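PDB 1SR4: cytolethal distending toxin subunit A from Haemophilus ducreyi, which probably forms with CdtC the lectin-like heterodimer needed to deliver the genotoxic subunit CdtB into host cells. Local coordinates for residues R161-N166 / Q191-A196; E141-P146 / V153-S158; L82-N87 / S174-S179. All blocks are in the same frame, centred on the assembly; numbering follows the deposited sequence.

The three contacts lie in the beta-trefoil, cytolethal distending toxin A/C domain of the chain. Along the sequence, interaction 2 closes before interaction 1 opens. Interaction 2 falls wholly between the two segments of interaction 3, while the segments of interactions 1 and 3 alternate. Interactions 1 and 2 have centres about 10 Å apart and touch where strand 152-156 runs beside strand 162-165. Interactions 1 and 3 lie about 9 Å apart, centre to centre, and share the antiparallel pair of strands 162-165 and 176-179. Interactions 2 and 3 are about 16 Å apart between centres and do not touch. Strand 162-165 therefore stands between the hairpin that reaches CdtB and CdtC and the aromatic segment 82-87.

Interaction 1 (R161-N166 / Q191-A196); sequences RCVTYN and QTWYLA
Trp193 meets Val163 and Tyr165 in the buried interior of the trefoil. Its CB carries the indole with CG anti to the carbonyl carbon (chi1 -66°), which sends the ring toward strand 162-165. NE1 then faces the Val163 carbonyl. That oxygen lies at the indole edge, in the ring plane, and the bond from Trp193 NE1 to Val163 O is weak at 3.4 Å. Water 1 gives a second hold on this oxygen and also donates to Gln191 O. Farther round the ring, CZ2 is flanked by two side chains. Val163 CG1 comes within 3.7 Å of Trp193 CZ2, the two side chains crossing at about a right angle. Tyr165 CD2 is 3.4 Å from the same Trp193 CZ2. Tyr165 CE2 lies over one indole face, offset toward the rim, and the two rings meet obliquely with their planes at 56°.

Tyr165 slides past Trp193 in the opposite direction and ends at the backbone of Thr192, the residue before it. Tyr165 OH donates to Thr192 O at 2.6 Å, in the carbonyl plane, and also bonds Gln66 N. Gln191 makes a further polar link. Its extended side chain brings NE2 within 3.1 Å of Thr164 OG1, nearly in the amide plane and almost straight at the hydrogen. The same amide is held by Val180 O at NE2 and by Gly183 N at OE1. Thr164 OG1 in turn bonds Cys162 O and Ser179 OG. Cys162 CB packs against the amide, while its sulfur is joined to Cys181.

The contact is thus oily at the two rings and Val163, with its buried polar tips paired. Two partners on the phenol and three bonds on the amide probably fix the orientation of both groups in a buried core.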
loop_
_atom_site.group_PDB
_atom_site.type_symbol
_atom_site.label_atom_id
_atom_site.label_comp_id
_atom_site.label_asym_id
_atom_site.label_seq_id
_atom_site.Cartn_x
_atom_site.Cartn_y
_atom_site.Cartn_z
ATOM N N ARG A 161 -15.621 -6.817 -19.344
ATOM C CA ARG A 161 -16.344 -5.561 -19.128
ATOM C C ARG A 161 -16.063 -5.029 -17.716
ATOM O O ARG A 161 -15.709 -5.790 -16.826
ATOM C CB ARG A 161 -17.846 -5.777 -19.329
ATOM C CG ARG A 161 -18.225 -6.152 -20.769
ATOM C CD ARG A 161 -19.705 -5.883 -21.055
ATOM N NE ARG A 161 -20.613 -6.754 -20.305
ATOM C CZ ARG A 161 -21.939 -6.615 -20.317
ATOM N NH1 ARG A 161 -22.493 -5.649 -21.031
ATOM N NH2 ARG A 161 -22.713 -7.434 -19.625
ATOM N N CYS A 162 -16.230 -3.727 -17.519
ATOM C CA CYS A 162 -15.951 -3.108 -16.234
ATOM C C CYS A 162 -17.171 -2.782 -15.384
ATOM O O CYS A 162 -18.249 -2.475 -15.898
ATOM C CB CYS A 162 -15.101 -1.853 -16.471
ATOM S SG CYS A 162 -13.398 -2.315 -16.930
ATOM N N VAL A 163 -16.980 -2.855 -14.070
ATOM C CA VAL A 163 -18.036 -2.578 -13.098
ATOM C C VAL A 163 -18.345 -1.081 -13.149
ATOM O O VAL A 163 -17.496 -0.236 -12.857
ATOM C CB VAL A 163 -17.586 -3.010 -11.696
ATOM C CG1 VAL A 163 -18.700 -2.769 -10.677
ATOM C CG2 VAL A 163 -17.185 -4.488 -11.740
ATOM N N THR A 164 -19.583 -0.775 -13.517
ATOM C CA THR A 164 -20.064 0.590 -13.715
ATOM C C THR A 164 -21.196 0.941 -12.758
ATOM O O THR A 164 -21.982 0.072 -12.377
ATOM C CB THR A 164 -20.589 0.705 -15.171
ATOM O OG1 THR A 164 -19.589 0.195 -16.061
ATOM C CG2 THR A 164 -20.942 2.146 -15.539
ATOM N N TYR A 165 -21.299 2.217 -12.383
ATOM C CA TYR A 165 -22.367 2.641 -11.480
ATOM C C TYR A 165 -22.688 4.111 -11.705
ATOM O O TYR A 165 -21.903 4.834 -12.309
ATOM C CB TYR A 165 -21.948 2.437 -10.016
ATOM C CG TYR A 165 -20.759 3.281 -9.619
ATOM C CD1 TYR A 165 -20.931 4.523 -8.990
ATOM C CD2 TYR A 165 -19.465 2.851 -9.902
ATOM C CE1 TYR A 165 -19.828 5.317 -8.653
ATOM C CE2 TYR A 165 -18.356 3.626 -9.577
ATOM C CZ TYR A 165 -18.536 4.856 -8.957
ATOM O OH TYR A 165 -17.424 5.626 -8.680
ATOM N N ASN A 166 -23.846 4.544 -11.212
ATOM C CA ASN A 166 -24.238 5.938 -11.336
ATOM C C ASN A 166 -23.950 6.655 -10.020
ATOM O O ASN A 166 -24.575 6.368 -9.013
ATOM C CB ASN A 166 -25.737 6.045 -11.645
ATOM C CG ASN A 166 -26.598 5.251 -10.660
ATOM O OD1 ASN A 166 -26.386 4.045 -10.448
ATOM N ND2 ASN A 166 -27.582 5.921 -10.062
ATOM N N GLN A 191 -16.704 4.522 -13.497
ATOM C CA GLN A 191 -16.135 3.191 -13.361
ATOM C C GLN A 191 -14.969 3.188 -12.385
ATOM O O GLN A 191 -14.223 2.205 -12.316
ATOM C CB GLN A 191 -15.670 2.645 -14.723
ATOM C CG GLN A 191 -16.783 2.490 -15.753
ATOM C CD GLN A 191 -16.290 1.870 -17.053
ATOM O OE1 GLN A 191 -15.178 2.158 -17.508
ATOM N NE2 GLN A 191 -17.123 1.025 -17.668
ATOM N N THR A 192 -14.794 4.267 -11.623
ATOM C CA THR A 192 -13.677 4.274 -10.675
ATOM C C THR A 192 -14.142 3.929 -9.267
ATOM O O THR A 192 -15.176 4.409 -8.790
ATOM C CB THR A 192 -12.909 5.636 -10.656
ATOM O OG1 THR A 192 -13.825 6.712 -10.539
ATOM C CG2 THR A 192 -12.132 5.835 -11.946
ATOM N N TRP A 193 -13.348 3.082 -8.620
ATOM C CA TRP A 193 -13.599 2.594 -7.271
ATOM C C TRP A 193 -12.379 2.797 -6.397
ATOM O O TRP A 193 -11.258 2.845 -6.911
ATOM C CB TRP A 193 -13.879 1.093 -7.319
ATOM C CG TRP A 193 -15.148 0.728 -8.030
ATOM C CD1 TRP A 193 -15.327 0.521 -9.380
ATOM C CD2 TRP A 193 -16.425 0.545 -7.417
ATOM N NE1 TRP A 193 -16.655 0.214 -9.632
ATOM C CE2 TRP A 193 -17.345 0.227 -8.442
ATOM C CE3 TRP A 193 -16.881 0.620 -6.092
ATOM C CZ2 TRP A 193 -18.703 -0.017 -8.181
ATOM C CZ3 TRP A 193 -18.233 0.376 -5.835
ATOM C CH2 TRP A 193 -19.122 0.062 -6.878
ATOM N N TYR A 194 -12.586 2.918 -5.086
ATOM C CA TYR A 194 -11.449 3.039 -4.172
ATOM C C TYR A 194 -11.366 1.778 -3.320
ATOM O O TYR A 194 -12.394 1.200 -2.928
ATOM C CB TYR A 194 -11.588 4.237 -3.218
ATOM C CG TYR A 194 -12.124 5.516 -3.839
ATOM C CD1 TYR A 194 -11.540 6.073 -4.983
ATOM C CD2 TYR A 194 -13.206 6.189 -3.258
ATOM C CE1 TYR A 194 -12.031 7.298 -5.530
ATOM C CE2 TYR A 194 -13.700 7.391 -3.796
ATOM C CZ TYR A 194 -13.109 7.936 -4.923
ATOM O OH TYR A 194 -13.605 9.124 -5.428
ATOM N N LEU A 195 -10.140 1.348 -3.037
ATOM C CA LEU A 195 -9.905 0.192 -2.181
ATOM C C LEU A 195 -9.908 0.874 -0.815
ATOM O O LEU A 195 -8.966 1.588 -0.472
ATOM C CB LEU A 195 -8.541 -0.427 -2.535
ATOM C CG LEU A 195 -8.542 -0.919 -4.004
ATOM C CD1 LEU A 195 -7.165 -1.321 -4.477
ATOM C CD2 LEU A 195 -9.510 -2.076 -4.113
ATOM N N ALA A 196 -10.970 0.651 -0.042
ATOM C CA ALA A 196 -11.158 1.348 1.232
ATOM C C ALA A 196 -11.253 0.482 2.482
ATOM O O ALA A 196 -11.417 -0.738 2.396
ATOM C CB ALA A 196 -12.453 2.250 1.116
HETATM O O HOH W 1 -14.763 -0.321 -12.842
#

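Interaction 2 (E141-P146 / V153-S158); sequences EFELLP and VIKSVS
Phe142 and Ile154 form the apolar centre, on the hairpin face that also carries Leu144 and Ser156. Ile154 CG2 sits 3.8 Å from Phe142 CD1, the two side chains crossing obliquely. Ile154 CG1 lies alongside Leu144 CG, both side chains pointing the same way. This face turns inward: Ile154 touches Trp193 and Leu144 touches Leu195. On the other face Leu145 CD1 is a looser 4.3 Å from Val153 CG1. Leu145 and Val153 also pack on Ile155 of the CdtC chain.

Between the faces runs an antiparallel backbone ladder. Glu143 and Lys155 are a hydrogen-bonded pair with two bonds. Leu145 and Val153 are another, the Leu145 N to Val153 O bond being 2.8 Å. Past the strand end, Val157 N reaches Glu141 O at 3.3 Å. Water 2 donates to this Glu141 oxygen and bonds Ser156 OG, whose other partner is Gln159 N. With OG anti to the backbone N (chi1 164°), the serine hydroxyl is turned to that water.

At the outer edge Glu143 and Lys155 both rise from the face that carries Leu145. Their charged atoms stay apart, Glu143 OE1 being 4.8 Å from Lys155 NZ. Their attraction is probably mild, so the hairpin probably depends more on its backbone bonds and the buried apolar face.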
loop_
_atom_site.group_PDB
_atom_site.type_symbol
_atom_site.label_atom_id
_atom_site.label_comp_id
_atom_site.label_asym_id
_atom_site.label_seq_id
_atom_site.Cartn_x
_atom_site.Cartn_y
_atom_site.Cartn_z
ATOM N N GLU A 141 -13.377 -13.985 -11.056
ATOM C CA GLU A 141 -12.048 -13.389 -11.091
ATOM C C GLU A 141 -12.105 -12.024 -11.747
ATOM O O GLU A 141 -12.768 -11.845 -12.773
ATOM C CB GLU A 141 -11.076 -14.289 -11.857
ATOM C CG GLU A 141 -10.699 -15.580 -11.127
ATOM C CD GLU A 141 -9.450 -16.218 -11.719
ATOM O OE1 GLU A 141 -8.330 -15.850 -11.315
ATOM O OE2 GLU A 141 -9.592 -17.074 -12.615
ATOM N N PHE A 142 -11.408 -11.060 -11.150
ATOM C CA PHE A 142 -11.395 -9.692 -11.645
ATOM C C PHE A 142 -9.985 -9.116 -11.746
ATOM O O PHE A 142 -9.105 -9.431 -10.947
ATOM C CB PHE A 142 -12.233 -8.790 -10.719
ATOM C CG PHE A 142 -13.688 -9.169 -10.654
ATOM C CD1 PHE A 142 -14.615 -8.570 -11.505
ATOM C CD2 PHE A 142 -14.123 -10.155 -9.781
ATOM C CE1 PHE A 142 -15.954 -8.947 -11.488
ATOM C CE2 PHE A 142 -15.462 -10.542 -9.760
ATOM C CZ PHE A 142 -16.382 -9.930 -10.624
ATOM N N GLU A 143 -9.777 -8.289 -12.759
ATOM C CA GLU A 143 -8.500 -7.619 -12.941
ATOM C C GLU A 143 -8.745 -6.174 -12.521
ATOM O O GLU A 143 -9.662 -5.531 -13.020
ATOM C CB GLU A 143 -8.051 -7.651 -14.413
ATOM C CG GLU A 143 -6.782 -6.814 -14.644
ATOM C CD GLU A 143 -6.135 -6.994 -16.024
ATOM O OE1 GLU A 143 -6.836 -6.868 -17.055
ATOM O OE2 GLU A 143 -4.906 -7.241 -16.063
ATOM N N LEU A 144 -7.958 -5.659 -11.588
ATOM C CA LEU A 144 -8.139 -4.266 -11.192
ATOM C C LEU A 144 -7.066 -3.470 -11.909
ATOM O O LEU A 144 -5.877 -3.767 -11.795
ATOM C CB LEU A 144 -8.024 -4.100 -9.673
ATOM C CG LEU A 144 -9.308 -4.404 -8.887
ATOM C CD1 LEU A 144 -9.767 -5.831 -9.169
ATOM C CD2 LEU A 144 -9.060 -4.194 -7.396
ATOM N N LEU A 145 -7.505 -2.476 -12.666
ATOM C CA LEU A 145 -6.626 -1.631 -13.450
ATOM C C LEU A 145 -6.418 -0.298 -12.729
ATOM O O LEU A 145 -7.353 0.472 -12.539
ATOM C CB LEU A 145 -7.260 -1.385 -14.821
ATOM C CG LEU A 145 -7.975 -2.559 -15.523
ATOM C CD1 LEU A 145 -8.774 -2.034 -16.717
ATOM C CD2 LEU A 145 -6.970 -3.597 -15.976
ATOM N N PRO A 146 -5.184 -0.006 -12.327
ATOM C CA PRO A 146 -4.938 1.263 -11.631
ATOM C C PRO A 146 -5.127 2.463 -12.546
ATOM O O PRO A 146 -4.897 2.366 -13.752
ATOM C CB PRO A 146 -3.488 1.118 -11.154
ATOM C CG PRO A 146 -2.854 0.313 -12.276
ATOM C CD PRO A 146 -3.932 -0.746 -12.572
ATOM N N VAL A 153 -10.116 0.547 -11.646
ATOM C CA VAL A 153 -11.282 0.192 -12.440
ATOM C C VAL A 153 -11.329 -1.330 -12.285
ATOM O O VAL A 153 -10.281 -1.992 -12.313
ATOM C CB VAL A 153 -11.114 0.646 -13.909
ATOM C CG1 VAL A 153 -12.079 -0.104 -14.835
ATOM C CG2 VAL A 153 -11.435 2.124 -13.984
ATOM N N ILE A 154 -12.520 -1.881 -12.068
ATOM C CA ILE A 154 -12.668 -3.322 -11.853
ATOM C C ILE A 154 -13.186 -4.009 -13.115
ATOM O O ILE A 154 -14.321 -3.786 -13.539
ATOM C CB ILE A 154 -13.630 -3.588 -10.705
ATOM C CG1 ILE A 154 -13.153 -2.836 -9.449
ATOM C CG2 ILE A 154 -13.717 -5.075 -10.450
ATOM C CD1 ILE A 154 -14.129 -2.899 -8.265
ATOM N N LYS A 155 -12.345 -4.850 -13.702
ATOM C CA LYS A 155 -12.704 -5.527 -14.941
ATOM C C LYS A 155 -13.014 -7.010 -14.780
ATOM O O LYS A 155 -12.196 -7.781 -14.261
ATOM C CB LYS A 155 -11.562 -5.348 -15.949
ATOM C CG LYS A 155 -11.875 -5.790 -17.368
ATOM C CD LYS A 155 -10.673 -5.505 -18.257
ATOM C CE LYS A 155 -10.990 -5.713 -19.730
ATOM N NZ LYS A 155 -9.757 -5.521 -20.560
ATOM N N SER A 156 -14.211 -7.399 -15.206
ATOM C CA SER A 156 -14.603 -8.802 -15.165
ATOM C C SER A 156 -13.721 -9.509 -16.194
ATOM O O SER A 156 -13.675 -9.114 -17.367
ATOM C CB SER A 156 -16.071 -8.969 -15.565
ATOM O OG SER A 156 -16.344 -10.333 -15.883
ATOM N N VAL A 157 -13.010 -10.543 -15.775
ATOM C CA VAL A 157 -12.163 -11.253 -16.723
ATOM C C VAL A 157 -13.001 -12.124 -17.662
ATOM O O VAL A 157 -12.710 -12.221 -18.857
ATOM C CB VAL A 157 -11.129 -12.127 -16.001
ATOM C CG1 VAL A 157 -10.364 -12.973 -17.018
ATOM C CG2 VAL A 157 -10.164 -11.232 -15.209
ATOM N N SER A 158 -14.054 -12.743 -17.138
ATOM C CA SER A 158 -14.885 -13.593 -17.983
ATOM C C SER A 158 -15.634 -12.772 -19.024
ATOM O O SER A 158 -15.810 -13.211 -20.158
ATOM C CB SER A 158 -15.894 -14.378 -17.138
ATOM O OG SER A 158 -16.807 -13.484 -16.554
HETATM O O HOH W 2 -15.421 -11.842 -13.718
#

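Interaction 3 (L82-N87 / S174-S179); sequences LWAYPN and STVTLS
A single antiparallel beta bridge joins strand 82-86, which overlaps the end of the region (74-85) inferred to mediate binding to target cells, to the residues leading into strand 176-179. Ala84 and Ser174 form its hydrogen-bonded pair. Ser174 N donates to Ala84 O at 2.9 Å, nearly straight at the hydrogen and in the carbonyl plane. The return bond, from Ala84 N to Ser174 O, is weak at 3.3 Å. Beyond this pair the strands diverge, their axes running at 119°.

Where they part, two waters fill in. Water 4 accepts from Val176 N at 2.9 Å and lies near Leu82 O. Water 3 stands by the carbonyl oxygens of Leu82 and Val176. Water 4 also sits over one face of the Trp83 indole, offset toward the rim.

Side chains close the rest. Val176 CG2, anti to the carbonyl carbon, is laid against the backbone of strand 82-86, 3.7 Å from Trp83 C. It also meets Ala84 CB at 4.0 Å. Ala84 CB touches Ser174 CB as well. Trp83 runs side by side with Thr175, both pointing the same way. Thr175 OG1 lies 3.8 Å from Trp83 CZ3, at the indole edge and near its plane. Ser174 O is at the same edge, by CE3.

Around this, Ser174 OG bonds Asn166 O, and Tyr173 meets the Trp83 ring edge-to-face. Through Tyr173 the Trp83 ring is linked to Tyr85, which also meets Trp74 and Phe93; Trp83, Tyr85 and Trp74 lie in the inferred cell-binding region. A short bridge between strands far apart in sequence, continued by two waters and by the packing of Val176 and Trp83, fits the closed beta-trefoil of a ricin B-type lectin.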
loop_
_atom_site.group_PDB
_atom_site.type_symbol
_atom_site.label_atom_id
_atom_site.label_comp_id
_atom_site.label_asym_id
_atom_site.label_seq_id
_atom_site.Cartn_x
_atom_site.Cartn_y
_atom_site.Cartn_z
ATOM N N LEU A 82 -25.928 -7.564 -6.709
ATOM C CA LEU A 82 -25.180 -6.724 -5.791
ATOM C C LEU A 82 -25.571 -5.307 -6.166
ATOM O O LEU A 82 -25.930 -5.046 -7.310
ATOM C CB LEU A 82 -23.672 -6.908 -6.014
ATOM C CG LEU A 82 -22.869 -7.794 -5.062
ATOM C CD1 LEU A 82 -23.648 -9.029 -4.635
ATOM C CD2 LEU A 82 -21.551 -8.141 -5.721
ATOM N N TRP A 83 -25.479 -4.400 -5.203
ATOM C CA TRP A 83 -25.787 -2.991 -5.391
ATOM C C TRP A 83 -24.687 -2.209 -4.671
ATOM O O TRP A 83 -23.736 -2.798 -4.168
ATOM C CB TRP A 83 -27.133 -2.664 -4.723
ATOM C CG TRP A 83 -28.279 -3.406 -5.341
ATOM C CD1 TRP A 83 -28.679 -4.682 -5.075
ATOM C CD2 TRP A 83 -29.107 -2.939 -6.412
ATOM N NE1 TRP A 83 -29.708 -5.042 -5.925
ATOM C CE2 TRP A 83 -29.985 -3.989 -6.753
ATOM C CE3 TRP A 83 -29.186 -1.728 -7.119
ATOM C CZ2 TRP A 83 -30.939 -3.869 -7.782
ATOM C CZ3 TRP A 83 -30.134 -1.607 -8.141
ATOM C CH2 TRP A 83 -30.993 -2.674 -8.462
ATOM N N ALA A 84 -24.811 -0.891 -4.634
ATOM C CA ALA A 84 -23.848 -0.076 -3.908
ATOM C C ALA A 84 -24.613 0.959 -3.068
ATOM O O ALA A 84 -25.326 1.816 -3.606
ATOM C CB ALA A 84 -22.903 0.606 -4.857
ATOM N N TYR A 85 -24.467 0.841 -1.747
ATOM C CA TYR A 85 -25.098 1.734 -0.778
ATOM C C TYR A 85 -24.026 2.357 0.091
ATOM O O TYR A 85 -23.069 1.681 0.474
ATOM C CB TYR A 85 -25.993 0.959 0.206
ATOM C CG TYR A 85 -27.349 0.505 -0.272
ATOM C CD1 TYR A 85 -28.515 1.102 0.223
ATOM C CD2 TYR A 85 -27.479 -0.585 -1.137
ATOM C CE1 TYR A 85 -29.776 0.613 -0.124
ATOM C CE2 TYR A 85 -28.724 -1.074 -1.490
ATOM C CZ TYR A 85 -29.866 -0.475 -0.977
ATOM O OH TYR A 85 -31.090 -0.991 -1.309
ATOM N N PRO A 86 -24.148 3.655 0.394
ATOM C CA PRO A 86 -23.127 4.238 1.261
ATOM C C PRO A 86 -23.430 3.736 2.683
ATOM O O PRO A 86 -24.559 3.334 2.998
ATOM C CB PRO A 86 -23.367 5.742 1.124
ATOM C CG PRO A 86 -24.848 5.830 0.855
ATOM C CD PRO A 86 -25.061 4.693 -0.130
ATOM N N ASN A 87 -22.423 3.752 3.543
ATOM C CA ASN A 87 -22.620 3.322 4.922
ATOM C C ASN A 87 -23.801 4.065 5.584
ATOM O O ASN A 87 -24.624 3.468 6.293
ATOM C CB ASN A 87 -21.371 3.616 5.759
ATOM C CG ASN A 87 -21.645 3.474 7.257
ATOM O OD1 ASN A 87 -21.857 2.362 7.741
ATOM N ND2 ASN A 87 -21.671 4.598 7.992
ATOM N N SER A 174 -26.644 3.125 -5.784
ATOM C CA SER A 174 -26.166 3.250 -7.143
ATOM C C SER A 174 -26.448 1.871 -7.726
ATOM O O SER A 174 -26.338 0.856 -7.027
ATOM C CB SER A 174 -24.661 3.533 -7.178
ATOM O OG SER A 174 -24.404 4.900 -6.892
ATOM N N THR A 175 -26.842 1.834 -8.990
ATOM C CA THR A 175 -27.120 0.577 -9.685
ATOM C C THR A 175 -25.790 0.135 -10.260
ATOM O O THR A 175 -25.085 0.929 -10.881
ATOM C CB THR A 175 -28.145 0.814 -10.812
ATOM O OG1 THR A 175 -29.314 1.416 -10.239
ATOM C CG2 THR A 175 -28.536 -0.498 -11.505
ATOM N N VAL A 176 -25.446 -1.129 -10.054
ATOM C CA VAL A 176 -24.164 -1.664 -10.508
ATOM C C VAL A 176 -24.311 -2.539 -11.751
ATOM O O VAL A 176 -25.042 -3.521 -11.748
ATOM C CB VAL A 176 -23.512 -2.477 -9.373
ATOM C CG1 VAL A 176 -22.146 -2.987 -9.802
ATOM C CG2 VAL A 176 -23.392 -1.596 -8.105
ATOM N N THR A 177 -23.597 -2.186 -12.810
ATOM C CA THR A 177 -23.694 -2.934 -14.052
ATOM C C THR A 177 -22.310 -3.217 -14.600
ATOM O O THR A 177 -21.304 -2.825 -14.003
ATOM C CB THR A 177 -24.462 -2.116 -15.120
ATOM O OG1 THR A 177 -23.791 -0.865 -15.330
ATOM C CG2 THR A 177 -25.895 -1.814 -14.663
ATOM N N LEU A 178 -22.272 -3.901 -15.740
ATOM C CA LEU A 178 -21.026 -4.194 -16.428
ATOM C C LEU A 178 -21.145 -3.567 -17.817
ATOM O O LEU A 178 -22.162 -3.737 -18.491
ATOM C CB LEU A 178 -20.828 -5.700 -16.567
ATOM C CG LEU A 178 -20.483 -6.442 -15.281
ATOM C CD1 LEU A 178 -20.402 -7.941 -15.547
ATOM C CD2 LEU A 178 -19.141 -5.910 -14.762
ATOM N N SER A 179 -20.137 -2.811 -18.236
ATOM C CA SER A 179 -20.177 -2.210 -19.569
ATOM C C SER A 179 -18.764 -2.005 -20.104
ATOM O O SER A 179 -17.780 -2.294 -19.415
ATOM C CB SER A 179 -20.956 -0.881 -19.559
ATOM O OG SER A 179 -20.352 0.058 -18.692
HETATM O O HOH W 3 -25.051 -5.758 -10.109
HETATM O O HOH W 4 -27.172 -3.235 -9.012
#